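Local coordinates for Serine/threonine-protein phosphatase 2A regulatory subunit B'' subunit alpha (Homo sapiens, PDB 4I5J) that serves as a calcium-binding EF-hand regulatory subunit of protein phosphatase 2A, and might modulate the substrate selectivity, activity and localization of the catalytic enzyme, at residues L28-F33 against V64-F69; K87-Q92 against I106-S111; S146-I151 against Y216-E221. One frame throughout, in Å; residues are numbered along the deposited sequence.

Interaction 1: residues L28-F33 against V64-F69; sequences LEQEDF and VIQRIF
Q30 and I65 face each other with their CA atoms 6.5 Å apart, where the turn leading into helix 34-43 lies against helix 54-72. The turn is pinned from within by a bond from E29 N to D32 OD2 and by the backbone bond from D32 N to E29 O. Across the contact, Q30 and Q66 pair their amides in a two-bond ring. Q66 NE2 gives a nearly straight bond to Q30 OE1 (2.8 Å, 173°). It comes from above the carbonyl plane of Q30, though it stays in the plane of its own amide. Q30 NE2 returns a more bent bond to Q66 OE1 at 2.9 Å. The two amide planes are well twisted from each other. The CB of Q66 points away from the turn, and a bend at chi2 (-33°) brings the amide back to meet the extended chain of Q30. Both amide atoms of Q66 have second partners, T62 O for NE2 and W178 NE1 for OE1. These four bonds leave the Q66 amide little freedom to flip. The contact lies within the first EF-hand domain of this chain, away from the calcium site, and joins the connection between two helices to the flank of a third. Beside the amides the packing is mostly apolar. Q30 CG sits over the centre of the F69 ring, 3.6 Å from its centroid, in a CH-pi contact. CZ of the same ring reaches Q30 N at 3.3 Å. F33 CD1 touches F69 CE1 at 3.6 Å; the rings meet obliquely, their planes 77° apart. I68 CG2 lies over one face of F33, while I68 CD1 touches F33 CD2 at 3.8 Å. I65 CD1 packs on F33 CB, and I65 CG2 on Q30 CB.

Interaction 2: residues K87-Q92 against I106-S111; sequences KSNFLQ and ITDYFS
With chi1 at 66°, N89 CG lies between the backbone N and the carbonyl carbon, which lets the amide meet both D108 and Y109; F90 CG is anti to the backbone N (chi1 -177°), and its ring turns to Y109. N89 is the N-cap residue of helix 90-97 in the first EF-hand domain of this chain. Its side chain makes no capping bond and instead ties the helix start to the loop before helix 112-125. S88 OG accepts from F90 N in an ST turn and donates to I85 O. Y109 OH donates to N89 OD1 at 2.6 Å, nearly along the C=O axis. N89 ND2 bonds D108 OD2 at 2.7 Å in a bent bond, with the nitrogen above the carboxylate plane. The amide is thus held at both ends, which fixes its rotation. F90 and Y109 form a T-shaped pair, with planes at 83° and centroids 5.4 Å apart. The F90 edge points at the Y109 face, and its CD1 lies toward the rim of that ring. Helix 54-72 adds I68 against F90, and T71 and V72 against Y109. Farther round the F90 ring, CE1 touches F110 CZ at 4.0 Å.

Interaction 3: residues S146-I151 against Y216-E221; sequences SSSRII and YEEQCE
The start of helix 148-154 is held by a glutamate from helix 209-226, the helix that follows the calcium-binding EF-hand loop and carries its ligand E211. E218 CG is anti to its backbone N (chi1 -173°), and the extended chain carries the carboxylate to the first turn of helix 148-154. Each oxygen takes a different backbone N-H. OE2 accepts from S148 N at 3.0 Å through its syn lone pair. OE1 accepts from R149 N, also at 3.0 Å, on the syn side but 27° out of the carboxylate plane. S148 OG adds a second bond to OE2 (2.9 Å), from above that plane. Three bonds therefore grip the carboxylate and fix its rotation. The helix N-terminus is likely to stabilise its negative charge. S147 is the N-cap, and its OG accepts from I150 N at 3.1 Å. S147 CB lies 3.2 Å from E218 OE1. Replacing E218 with an alanine would probably leave S148 N and R149 N without these acceptors and open a gap beside R149 CB and CG. R149 runs back along E218 in the opposite direction, its CD 3.6 Å from E218 CB. Its NH1 makes a long salt bridge of 3.3 Å with E217 OE1, meeting that oxygen nearly along its C-O axis. NH1 also bonds Y214 O, and R149 makes a cation-pi contact with Y214. E221 OE2 is near NH2 but well out of the guanidinium plane, so no N-H points at it and the attraction is of charge alone. Helix 148-154 packs among helix 209-226 and three others: F271 of helix 263-271 lies on S147 and I150, W195, C198 and M199 of helix 189-199 cover I150, and Q135 and L138 of helix 135-138 touch I151.

Interactions 1 and 2 are neighbours, with centres 12 Å apart, and helix 54-72 joins them. One side of that helix meets the 28-33 turn. From the same helix, R67 NH2 reaches T107 O at 3.0 Å, a probable hydrogen bond, and I68 CD1 touches F90 CE1 at 3.6 Å. I68 thus packs against F33 in one contact and F90 in the other. Interaction 3 lies on the opposite side of the chain's centre, about 33 Å and 35 Å from the other two between centres. It is the one nearest the calcium site: the R149 side chain is about 10 Å from that of the ligand E211. Interactions 1 and 2 lie away from this site.

Interaction 1: residues L28-F33 against V64-F69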
loop_
_atom_site.group_PDB
_atom_site.type_symbol
_atom_site.label_atom_id
_atom_site.label_comp_id
_atom_site.label_asym_id
_atom_site.label_seq_id
_atom_site.Cartn_x
_atom_site.Cartn_y
_atom_site.Cartn_z
ATOM N N LEU A 28 -13.017 -9.146 11.752
ATOM C CA LEU A 28 -12.138 -10.216 11.289
ATOM C C LEU A 28 -10.680 -9.754 11.236
ATOM O O LEU A 28 -10.370 -8.653 10.767
ATOM C CB LEU A 28 -12.545 -10.709 9.896
ATOM C CG LEU A 28 -14.013 -11.037 9.652
ATOM C CD1 LEU A 28 -14.269 -11.383 8.184
ATOM C CD2 LEU A 28 -14.413 -12.177 10.537
ATOM N N GLU A 29 -9.788 -10.614 11.700
ATOM C CA GLU A 29 -8.367 -10.367 11.571
ATOM C C GLU A 29 -7.826 -11.163 10.404
ATOM O O GLU A 29 -8.512 -12.046 9.900
ATOM C CB GLU A 29 -7.661 -10.769 12.858
ATOM C CG GLU A 29 -8.015 -9.817 13.985
ATOM C CD GLU A 29 -7.423 -10.233 15.294
ATOM O OE1 GLU A 29 -7.014 -11.415 15.427
ATOM O OE2 GLU A 29 -7.375 -9.371 16.192
ATOM N N GLN A 30 -6.596 -10.863 9.991
ATOM C CA GLN A 30 -5.980 -11.564 8.861
ATOM C C GLN A 30 -6.107 -13.069 8.943
ATOM O O GLN A 30 -6.468 -13.708 7.949
ATOM C CB GLN A 30 -4.513 -11.161 8.682
ATOM C CG GLN A 30 -4.380 -9.728 8.179
ATOM C CD GLN A 30 -3.062 -9.470 7.444
ATOM O OE1 GLN A 30 -2.261 -10.375 7.268
ATOM N NE2 GLN A 30 -2.845 -8.229 7.014
ATOM N N GLU A 31 -5.831 -13.635 10.122
ATOM C CA GLU A 31 -5.855 -15.102 10.293
ATOM C C GLU A 31 -7.224 -15.715 9.973
ATOM O O GLU A 31 -7.314 -16.849 9.501
ATOM C CB GLU A 31 -5.428 -15.502 11.718
ATOM C CG GLU A 31 -3.956 -15.217 12.066
ATOM C CD GLU A 31 -3.638 -13.730 12.341
ATOM O OE1 GLU A 31 -2.441 -13.408 12.504
ATOM O OE2 GLU A 31 -4.559 -12.884 12.397
ATOM N N ASP A 32 -8.280 -14.943 10.214
ATOM C CA ASP A 32 -9.653 -15.404 10.021
ATOM C C ASP A 32 -9.971 -15.685 8.553
ATOM O O ASP A 32 -10.904 -16.428 8.255
ATOM C CB ASP A 32 -10.645 -14.362 10.553
ATOM C CG ASP A 32 -10.572 -14.196 12.060
ATOM O OD1 ASP A 32 -10.243 -15.191 12.735
ATOM O OD2 ASP A 32 -10.850 -13.074 12.564
ATOM N N PHE A 33 -9.206 -15.078 7.644
ATOM C CA PHE A 33 -9.421 -15.274 6.217
ATOM C C PHE A 33 -8.726 -16.524 5.693
ATOM O O PHE A 33 -8.990 -16.965 4.570
ATOM C CB PHE A 33 -8.940 -14.063 5.432
ATOM C CG PHE A 33 -9.888 -12.906 5.480
ATOM C CD1 PHE A 33 -9.912 -12.060 6.577
ATOM C CD2 PHE A 33 -10.784 -12.688 4.448
ATOM C CE1 PHE A 33 -10.816 -10.985 6.635
ATOM C CE2 PHE A 33 -11.681 -11.635 4.495
ATOM C CZ PHE A 33 -11.697 -10.781 5.586
ATOM N N VAL A 64 -2.975 -12.538 -1.097
ATOM C CA VAL A 64 -4.386 -12.209 -1.270
ATOM C C VAL A 64 -4.930 -11.589 0.010
ATOM O O VAL A 64 -5.706 -10.618 -0.028
ATOM C CB VAL A 64 -5.242 -13.437 -1.643
ATOM C CG1 VAL A 64 -6.747 -13.061 -1.665
ATOM C CG2 VAL A 64 -4.798 -14.000 -2.989
ATOM N N ILE A 65 -4.537 -12.144 1.149
ATOM C CA ILE A 65 -4.992 -11.564 2.408
ATOM C C ILE A 65 -4.485 -10.115 2.570
ATOM O O ILE A 65 -5.248 -9.252 2.974
ATOM C CB ILE A 65 -4.653 -12.455 3.606
ATOM C CG1 ILE A 65 -5.408 -13.771 3.459
ATOM C CG2 ILE A 65 -5.034 -11.776 4.936
ATOM C CD1 ILE A 65 -5.133 -14.768 4.535
ATOM N N GLN A 66 -3.227 -9.831 2.206
ATOM C CA GLN A 66 -2.728 -8.463 2.329
ATOM C C GLN A 66 -3.570 -7.568 1.452
ATOM O O GLN A 66 -3.954 -6.479 1.868
ATOM C CB GLN A 66 -1.238 -8.337 1.928
ATOM C CG GLN A 66 -0.287 -9.071 2.843
ATOM C CD GLN A 66 -0.782 -9.086 4.273
ATOM O OE1 GLN A 66 -0.906 -8.041 4.915
ATOM N NE2 GLN A 66 -1.099 -10.270 4.770
ATOM N N ARG A 67 -3.887 -8.046 0.248
ATOM C CA ARG A 67 -4.673 -7.253 -0.704
ATOM C C ARG A 67 -6.090 -6.993 -0.206
ATOM O O ARG A 67 -6.646 -5.920 -0.431
ATOM C CB ARG A 67 -4.709 -7.909 -2.089
ATOM C CG ARG A 67 -3.326 -7.943 -2.767
ATOM C CD ARG A 67 -3.453 -8.365 -4.217
ATOM N NE ARG A 67 -4.178 -7.364 -5.007
ATOM C CZ ARG A 67 -4.575 -7.552 -6.266
ATOM N NH1 ARG A 67 -4.339 -8.710 -6.862
ATOM N NH2 ARG A 67 -5.225 -6.593 -6.919
ATOM N N ILE A 68 -6.672 -7.973 0.465
ATOM C CA ILE A 68 -7.999 -7.804 1.052
ATOM C C ILE A 68 -7.906 -6.678 2.090
ATOM O O ILE A 68 -8.637 -5.685 2.013
ATOM C CB ILE A 68 -8.489 -9.124 1.715
ATOM C CG1 ILE A 68 -8.975 -10.137 0.665
ATOM C CG2 ILE A 68 -9.638 -8.846 2.685
ATOM C CD1 ILE A 68 -9.087 -11.600 1.208
ATOM N N PHE A 69 -6.970 -6.790 3.030
ATOM C CA PHE A 69 -6.855 -5.762 4.062
ATOM C C PHE A 69 -6.470 -4.417 3.514
ATOM O O PHE A 69 -6.953 -3.378 3.993
ATOM C CB PHE A 69 -5.928 -6.203 5.197
ATOM C CG PHE A 69 -6.610 -7.111 6.161
ATOM C CD1 PHE A 69 -6.961 -8.402 5.777
ATOM C CD2 PHE A 69 -7.007 -6.654 7.400
ATOM C CE1 PHE A 69 -7.637 -9.239 6.653
ATOM C CE2 PHE A 69 -7.683 -7.489 8.272
ATOM C CZ PHE A 69 -7.991 -8.785 7.887
#

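Interaction 2: residues K87-Q92 against I106-S111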
loop_
_atom_site.group_PDB
_atom_site.type_symbol
_atom_site.label_atom_id
_atom_site.label_comp_id
_atom_site.label_asym_id
_atom_site.label_seq_id
_atom_site.Cartn_x
_atom_site.Cartn_y
_atom_site.Cartn_z
ATOM N N LYS A 87 -18.681 -1.325 2.309
ATOM C CA LYS A 87 -18.190 -0.288 1.387
ATOM C C LYS A 87 -17.189 -0.788 0.336
ATOM O O LYS A 87 -16.723 -0.019 -0.502
ATOM C CB LYS A 87 -17.593 0.886 2.164
ATOM C CG LYS A 87 -18.626 1.665 2.982
ATOM C CD LYS A 87 -17.949 2.565 4.009
ATOM C CE LYS A 87 -18.988 3.289 4.864
ATOM N NZ LYS A 87 -18.360 4.199 5.867
ATOM N N SER A 88 -16.891 -2.083 0.356
ATOM C CA SER A 88 -15.934 -2.671 -0.576
ATOM C C SER A 88 -16.629 -3.548 -1.614
ATOM O O SER A 88 -17.815 -3.822 -1.500
ATOM C CB SER A 88 -14.929 -3.536 0.194
ATOM O OG SER A 88 -15.498 -4.802 0.497
ATOM N N ASN A 89 -15.881 -4.015 -2.612
ATOM C CA ASN A 89 -16.417 -4.983 -3.565
ATOM C C ASN A 89 -15.995 -6.406 -3.236
ATOM O O ASN A 89 -15.957 -7.262 -4.127
ATOM C CB ASN A 89 -15.989 -4.644 -5.012
ATOM C CG ASN A 89 -14.491 -4.791 -5.231
ATOM O OD1 ASN A 89 -13.733 -4.953 -4.281
ATOM N ND2 ASN A 89 -14.063 -4.747 -6.488
ATOM N N PHE A 90 -15.667 -6.681 -1.974
ATOM C CA PHE A 90 -15.156 -8.020 -1.663
ATOM C C PHE A 90 -16.212 -9.115 -1.840
ATOM O O PHE A 90 -15.955 -10.139 -2.457
ATOM C CB PHE A 90 -14.549 -8.114 -0.257
ATOM C CG PHE A 90 -13.964 -9.476 0.035
ATOM C CD1 PHE A 90 -12.832 -9.915 -0.651
ATOM C CD2 PHE A 90 -14.551 -10.318 0.964
ATOM C CE1 PHE A 90 -12.290 -11.175 -0.419
ATOM C CE2 PHE A 90 -14.007 -11.574 1.219
ATOM C CZ PHE A 90 -12.875 -12.009 0.517
ATOM N N LEU A 91 -17.398 -8.912 -1.288
ATOM C CA LEU A 91 -18.405 -9.958 -1.378
ATOM C C LEU A 91 -18.803 -10.153 -2.823
ATOM O O LEU A 91 -18.936 -11.287 -3.265
ATOM C CB LEU A 91 -19.605 -9.654 -0.487
ATOM C CG LEU A 91 -19.298 -9.698 1.014
ATOM C CD1 LEU A 91 -20.564 -9.544 1.837
ATOM C CD2 LEU A 91 -18.595 -11.004 1.353
ATOM N N GLN A 92 -18.956 -9.060 -3.575
ATOM C CA GLN A 92 -19.223 -9.175 -5.022
ATOM C C GLN A 92 -18.111 -9.932 -5.743
ATOM O O GLN A 92 -18.363 -10.752 -6.617
ATOM C CB GLN A 92 -19.394 -7.800 -5.671
ATOM C CG GLN A 92 -19.434 -7.866 -7.183
ATOM C CD GLN A 92 -19.108 -6.545 -7.819
ATOM O OE1 GLN A 92 -18.741 -5.577 -7.137
ATOM N NE2 GLN A 92 -19.226 -6.490 -9.131
ATOM N N ILE A 106 -9.939 -12.313 -12.338
ATOM C CA ILE A 106 -10.335 -11.685 -11.082
ATOM C C ILE A 106 -9.176 -10.816 -10.607
ATOM O O ILE A 106 -8.323 -11.247 -9.820
ATOM C CB ILE A 106 -10.702 -12.700 -9.983
ATOM C CG1 ILE A 106 -11.707 -13.732 -10.507
ATOM C CG2 ILE A 106 -11.321 -11.974 -8.830
ATOM C CD1 ILE A 106 -13.058 -13.136 -10.823
ATOM N N THR A 107 -9.152 -9.585 -11.099
ATOM C CA THR A 107 -8.015 -8.705 -10.901
ATOM C C THR A 107 -8.063 -7.990 -9.542
ATOM O O THR A 107 -7.054 -7.436 -9.097
ATOM C CB THR A 107 -7.917 -7.677 -12.048
ATOM O OG1 THR A 107 -9.170 -6.999 -12.167
ATOM C CG2 THR A 107 -7.593 -8.379 -13.389
ATOM N N ASP A 108 -9.221 -7.984 -8.885
ATOM C CA ASP A 108 -9.250 -7.521 -7.502
ATOM C C ASP A 108 -8.952 -8.704 -6.596
ATOM O O ASP A 108 -9.582 -9.743 -6.726
ATOM C CB ASP A 108 -10.604 -6.925 -7.133
ATOM C CG ASP A 108 -10.944 -5.683 -7.941
ATOM O OD1 ASP A 108 -10.031 -4.889 -8.254
ATOM O OD2 ASP A 108 -12.137 -5.507 -8.256
ATOM N N TYR A 109 -7.974 -8.530 -5.704
ATOM C CA TYR A 109 -7.620 -9.495 -4.652
ATOM C C TYR A 109 -6.945 -10.759 -5.139
ATOM O O TYR A 109 -5.844 -11.055 -4.699
ATOM C CB TYR A 109 -8.816 -9.890 -3.768
ATOM C CG TYR A 109 -9.665 -8.723 -3.330
ATOM C CD1 TYR A 109 -10.941 -8.565 -3.843
ATOM C CD2 TYR A 109 -9.190 -7.774 -2.422
ATOM C CE1 TYR A 109 -11.730 -7.516 -3.479
ATOM C CE2 TYR A 109 -9.988 -6.678 -2.054
ATOM C CZ TYR A 109 -11.261 -6.569 -2.606
ATOM O OH TYR A 109 -12.121 -5.549 -2.287
ATOM N N PHE A 110 -7.601 -11.494 -6.044
ATOM C CA PHE A 110 -7.303 -12.915 -6.248
ATOM C C PHE A 110 -6.330 -13.317 -7.331
ATOM O O PHE A 110 -5.864 -14.464 -7.333
ATOM C CB PHE A 110 -8.602 -13.693 -6.463
ATOM C CG PHE A 110 -9.420 -13.798 -5.228
ATOM C CD1 PHE A 110 -10.478 -12.936 -5.010
ATOM C CD2 PHE A 110 -9.099 -14.729 -4.256
ATOM C CE1 PHE A 110 -11.216 -13.013 -3.845
ATOM C CE2 PHE A 110 -9.847 -14.822 -3.090
ATOM C CZ PHE A 110 -10.894 -13.961 -2.879
ATOM N N SER A 111 -6.054 -12.406 -8.256
ATOM C CA SER A 111 -5.286 -12.733 -9.454
ATOM C C SER A 111 -3.994 -13.419 -9.123
ATOM O O SER A 111 -3.243 -12.917 -8.284
ATOM C CB SER A 111 -4.950 -11.465 -10.213
ATOM O OG SER A 111 -4.006 -11.719 -11.242
#

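Interaction 3: residues S146-I151 against Y216-E221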
loop_
_atom_site.group_PDB
_atom_site.type_symbol
_atom_site.label_atom_id
_atom_site.label_comp_id
_atom_site.label_asym_id
_atom_site.label_seq_id
_atom_site.Cartn_x
_atom_site.Cartn_y
_atom_site.Cartn_z
ATOM N N SER A 146 12.685 6.062 -5.198
ATOM C CA SER A 146 12.290 6.671 -3.926
ATOM C C SER A 146 13.486 7.228 -3.149
ATOM O O SER A 146 14.590 6.675 -3.205
ATOM C CB SER A 146 11.518 5.663 -3.073
ATOM O OG SER A 146 10.306 5.290 -3.708
ATOM N N SER A 147 13.255 8.327 -2.426
ATOM C CA SER A 147 14.316 9.014 -1.690
ATOM C C SER A 147 14.689 8.281 -0.414
ATOM O O SER A 147 13.846 7.612 0.192
ATOM C CB SER A 147 13.879 10.447 -1.350
ATOM O OG SER A 147 12.952 10.480 -0.272
ATOM N N SER A 148 15.934 8.430 0.030
ATOM C CA SER A 148 16.349 7.770 1.263
ATOM C C SER A 148 15.532 8.227 2.472
ATOM O O SER A 148 15.419 7.502 3.474
ATOM C CB SER A 148 17.826 8.008 1.538
ATOM O OG SER A 148 18.010 9.229 2.227
ATOM N N ARG A 149 14.988 9.440 2.400
ATOM C CA ARG A 149 14.230 9.959 3.524
ATOM C C ARG A 149 12.827 9.347 3.605
ATOM O O ARG A 149 12.355 9.014 4.688
ATOM C CB ARG A 149 14.192 11.490 3.512
ATOM C CG ARG A 149 15.456 12.088 4.130
ATOM C CD ARG A 149 15.606 13.609 3.896
ATOM N NE ARG A 149 16.868 14.069 4.480
ATOM C CZ ARG A 149 17.280 15.331 4.519
ATOM N NH1 ARG A 149 16.537 16.300 4.011
ATOM N NH2 ARG A 149 18.441 15.622 5.083
ATOM N N ILE A 150 12.168 9.188 2.466
ATOM C CA ILE A 150 10.888 8.492 2.472
ATOM C C ILE A 150 11.084 7.002 2.854
ATOM O O ILE A 150 10.305 6.458 3.624
ATOM C CB ILE A 150 10.123 8.677 1.133
ATOM C CG1 ILE A 150 8.616 8.599 1.371
ATOM C CG2 ILE A 150 10.647 7.719 0.036
ATOM C CD1 ILE A 150 8.061 9.794 2.205
ATOM N N ILE A 151 12.159 6.379 2.386
ATOM C CA ILE A 151 12.411 4.965 2.699
ATOM C C ILE A 151 12.657 4.788 4.198
ATOM O O ILE A 151 12.118 3.879 4.828
ATOM C CB ILE A 151 13.605 4.392 1.891
ATOM C CG1 ILE A 151 13.320 4.423 0.380
ATOM C CG2 ILE A 151 13.955 2.985 2.358
ATOM C CD1 ILE A 151 12.154 3.593 -0.071
ATOM N N TYR A 216 11.959 17.736 0.614
ATOM C CA TYR A 216 12.363 18.455 -0.600
ATOM C C TYR A 216 13.859 18.780 -0.617
ATOM O O TYR A 216 14.478 18.830 -1.674
ATOM C CB TYR A 216 11.504 19.694 -0.859
ATOM C CG TYR A 216 11.837 20.377 -2.181
ATOM C CD1 TYR A 216 11.616 19.738 -3.397
ATOM C CD2 TYR A 216 12.402 21.639 -2.209
ATOM C CE1 TYR A 216 11.937 20.356 -4.604
ATOM C CE2 TYR A 216 12.721 22.265 -3.411
ATOM C CZ TYR A 216 12.490 21.619 -4.600
ATOM O OH TYR A 216 12.813 22.246 -5.789
ATOM N N GLU A 217 14.436 18.967 0.563
ATOM C CA GLU A 217 15.845 19.317 0.687
ATOM C C GLU A 217 16.771 18.155 0.320
ATOM O O GLU A 217 17.903 18.375 -0.095
ATOM C CB GLU A 217 16.124 19.830 2.111
ATOM C CG GLU A 217 17.310 20.806 2.246
ATOM C CD GLU A 217 18.488 20.136 2.930
ATOM O OE1 GLU A 217 18.286 19.035 3.519
ATOM O OE2 GLU A 217 19.603 20.697 2.870
ATOM N N GLU A 218 16.299 16.917 0.458
ATOM C CA GLU A 218 17.076 15.785 -0.053
ATOM C C GLU A 218 17.018 15.749 -1.566
ATOM O O GLU A 218 18.040 15.536 -2.204
ATOM C CB GLU A 218 16.630 14.431 0.515
ATOM C CG GLU A 218 17.562 13.284 0.116
ATOM C CD GLU A 218 16.921 11.914 0.268
ATOM O OE1 GLU A 218 15.784 11.843 0.773
ATOM O OE2 GLU A 218 17.551 10.906 -0.121
ATOM N N GLN A 219 15.836 15.960 -2.143
ATOM C CA GLN A 219 15.717 16.049 -3.601
ATOM C C GLN A 219 16.614 17.195 -4.071
ATOM O O GLN A 219 17.163 17.163 -5.178
ATOM C CB GLN A 219 14.274 16.353 -4.025
ATOM C CG GLN A 219 13.205 15.478 -3.418
ATOM C CD GLN A 219 13.042 14.161 -4.159
ATOM O OE1 GLN A 219 13.757 13.194 -3.884
ATOM N NE2 GLN A 219 12.088 14.112 -5.103
ATOM N N CYS A 220 16.765 18.221 -3.233
ATOM C CA CYS A 220 17.711 19.278 -3.590
ATOM C C CYS A 220 19.170 18.787 -3.514
ATOM O O CYS A 220 19.920 18.934 -4.482
ATOM C CB CYS A 220 17.481 20.551 -2.782
ATOM S SG CYS A 220 15.897 21.361 -3.194
ATOM N N GLU A 221 19.550 18.182 -2.384
ATOM C CA GLU A 221 20.872 17.572 -2.242
ATOM C C GLU A 221 21.168 16.619 -3.399
ATOM O O GLU A 221 22.315 16.486 -3.811
ATOM C CB GLU A 221 21.002 16.819 -0.914
ATOM C CG GLU A 221 21.178 17.689 0.320
ATOM C CD GLU A 221 21.206 16.864 1.604
ATOM O OE1 GLU A 221 21.326 15.617 1.518
ATOM O OE2 GLU A 221 21.096 17.461 2.696
#